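Local structure of aerolysin-like protein (Bombina maxima, 6LH8) at residues T58-P61 against I62-I66. The protein is an aerolysin-like toad protein of the pore-forming toxin family, probably acting in, or regulating, the pore formation that modulates cellular endolysosomes. Residues are numbered along the deposited sequence; the frame is centred on the assembly and turned at random.
Sequences TEVP and IGTEI
Pro61 and Thr64 close a tight bend of the chain, with one carbonyl oxygen serving two donors of the same residue. Thr64 N gives its hydrogen to Pro61 O at 3.1 Å, with an N-H...O angle of 157°, and approaches from above the carbonyl plane. The hydroxyl adds a shorter bond, Thr64 OG1 to Pro61 O at 2.7 Å, tilted 21° from that plane. Because OG1 stands beside its own backbone N (chi1 -61°), both donors reach the same acceptor; the hydroxyl bond should limit rotation about chi1, while the N-H bond closes the turn. The bonds span a type II beta turn, Pro61 to Thr64, in which Gly63 takes a positive phi, which glycine accommodates readily, as is usual at the third position of such a turn. This turn leads the loop after strand 41-53 into strand 65-68, near one end of the elongated chain. Upstream, an ST turn bends the approach: Val60 N donates to Thr58 OG1 at 3.0 Å, while that hydroxyl also bonds to Glu135. Van der Waals contacts add to the bonds. The proline ring lies against the hydroxyl, Pro61 CD being 3.3 Å from Thr64 OG1. Val60, running across Thr64 at about a right angle, makes a nonpolar contact, its CG1 3.8 Å from Thr64 CB; the valine is buried, with Leu54 and Tyr85 also touching it.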
ATOM      1  N   THR A  58     -17.304 -18.890  11.769  1.00 26.41           N
ATOM      2  CA  THR A  58     -16.069 -19.484  12.268  1.00 23.22           C
ATOM      3  C   THR A  58     -16.192 -19.896  13.732  1.00 27.62           C
ATOM      4  O   THR A  58     -16.963 -19.316  14.508  1.00 23.90           O
ATOM      5  CB  THR A  58     -14.902 -18.511  12.100  1.00 23.49           C
ATOM      6  OG1 THR A  58     -13.698 -19.123  12.576  1.00 19.43           O
ATOM      7  CG2 THR A  58     -15.142 -17.229  12.890  1.00 22.62           C
ATOM      8  N   GLU A  59     -15.413 -20.917  14.101  1.00 24.32           N
ATOM      9  CA  GLU A  59     -15.262 -21.365  15.480  1.00 25.54           C
ATOM     10  C   GLU A  59     -14.167 -20.612  16.223  1.00 24.49           C
ATOM     11  O   GLU A  59     -14.041 -20.774  17.439  1.00 24.17           O
ATOM     12  CB  GLU A  59     -14.943 -22.863  15.523  1.00 27.37           C
ATOM     13  CG  GLU A  59     -16.038 -23.769  15.015  1.00 34.49           C
ATOM     14  CD  GLU A  59     -17.110 -23.974  16.042  1.00 38.96           C
ATOM     15  OE1 GLU A  59     -18.301 -23.976  15.665  1.00 44.53           O
ATOM     16  OE2 GLU A  59     -16.755 -24.131  17.229  1.00 37.75           O
ATOM     17  N   VAL A  60     -13.358 -19.827  15.517  1.00 22.15           N
ATOM     18  CA  VAL A  60     -12.287 -19.080  16.182  1.00 23.19           C
ATOM     19  C   VAL A  60     -12.904 -18.174  17.248  1.00 23.18           C
ATOM     20  O   VAL A  60     -13.841 -17.418  16.949  1.00 23.84           O
ATOM     21  CB  VAL A  60     -11.488 -18.269  15.148  1.00 19.48           C
ATOM     22  CG1 VAL A  60     -10.548 -17.287  15.831  1.00 18.98           C
ATOM     23  CG2 VAL A  60     -10.721 -19.218  14.230  1.00 19.53           C
ATOM     24  N   PRO A  61     -12.459 -18.258  18.506  1.00 27.37           N
ATOM     25  CA  PRO A  61     -13.082 -17.447  19.560  1.00 25.79           C
ATOM     26  C   PRO A  61     -12.845 -15.963  19.351  1.00 25.19           C
ATOM     27  O   PRO A  61     -11.761 -15.536  18.954  1.00 22.32           O
ATOM     28  CB  PRO A  61     -12.389 -17.940  20.838  1.00 28.74           C
ATOM     29  CG  PRO A  61     -11.818 -19.278  20.483  1.00 32.51           C
ATOM     30  CD  PRO A  61     -11.451 -19.186  19.036  1.00 24.04           C
ATOM     31  N   ILE A  62     -13.881 -15.169  19.625  1.00 23.94           N
ATOM     32  CA  ILE A  62     -13.698 -13.724  19.639  1.00 24.54           C
ATOM     33  C   ILE A  62     -12.640 -13.355  20.676  1.00 26.50           C
ATOM     34  O   ILE A  62     -12.616 -13.891  21.793  1.00 28.35           O
ATOM     35  CB  ILE A  62     -15.046 -13.029  19.900  1.00 28.68           C
ATOM     36  CG1 ILE A  62     -15.929 -13.172  18.659  1.00 31.99           C
ATOM     37  CG2 ILE A  62     -14.828 -11.559  20.231  1.00 27.74           C
ATOM     38  CD1 ILE A  62     -17.230 -12.418  18.737  1.00 39.68           C
ATOM     39  N   GLY A  63     -11.735 -12.455  20.293  1.00 21.55           N
ATOM     40  CA  GLY A  63     -10.601 -12.075  21.108  1.00 23.81           C
ATOM     41  C   GLY A  63      -9.305 -12.783  20.765  1.00 23.44           C
ATOM     42  O   GLY A  63      -8.251 -12.391  21.285  1.00 25.88           O
ATOM     43  N   THR A  64      -9.355 -13.820  19.925  1.00 25.03           N
ATOM     44  CA  THR A  64      -8.142 -14.524  19.511  1.00 25.66           C
ATOM     45  C   THR A  64      -7.186 -13.568  18.815  1.00 25.84           C
ATOM     46  O   THR A  64      -7.586 -12.805  17.929  1.00 23.79           O
ATOM     47  CB  THR A  64      -8.494 -15.680  18.571  1.00 22.90           C
ATOM     48  OG1 THR A  64      -9.332 -16.617  19.249  1.00 24.51           O
ATOM     49  CG2 THR A  64      -7.238 -16.399  18.098  1.00 25.46           C
ATOM     50  N   GLU A  65      -5.915 -13.611  19.207  1.00 25.72           N
ATOM     51  CA  GLU A  65      -4.910 -12.757  18.591  1.00 26.33           C
ATOM     52  C   GLU A  65      -4.247 -13.502  17.442  1.00 25.90           C
ATOM     53  O   GLU A  65      -3.938 -14.692  17.553  1.00 24.64           O
ATOM     54  CB  GLU A  65      -3.869 -12.305  19.618  1.00 29.18           C
ATOM     55  CG  GLU A  65      -4.414 -11.265  20.600  1.00 36.24           C
ATOM     56  CD  GLU A  65      -3.324 -10.522  21.357  1.00 45.46           C
ATOM     57  OE1 GLU A  65      -2.148 -10.924  21.261  1.00 43.70           O
ATOM     58  OE2 GLU A  65      -3.646  -9.532  22.051  1.00 46.98           O
ATOM     59  N   ILE A  66      -4.040 -12.794  16.335  1.00 23.78           N
ATOM     60  CA  ILE A  66      -3.533 -13.376  15.096  1.00 20.88           C
ATOM     61  C   ILE A  66      -2.386 -12.491  14.636  1.00 23.82           C
ATOM     62  O   ILE A  66      -2.610 -11.388  14.120  1.00 23.90           O
ATOM     63  CB  ILE A  66      -4.613 -13.477  14.013  1.00 22.19           C
ATOM     64  CG1 ILE A  66      -5.786 -14.334  14.500  1.00 23.00           C
ATOM     65  CG2 ILE A  66      -4.027 -14.012  12.712  1.00 24.77           C
ATOM     66  CD1 ILE A  66      -7.100 -14.042  13.777  1.00 26.00           C
TER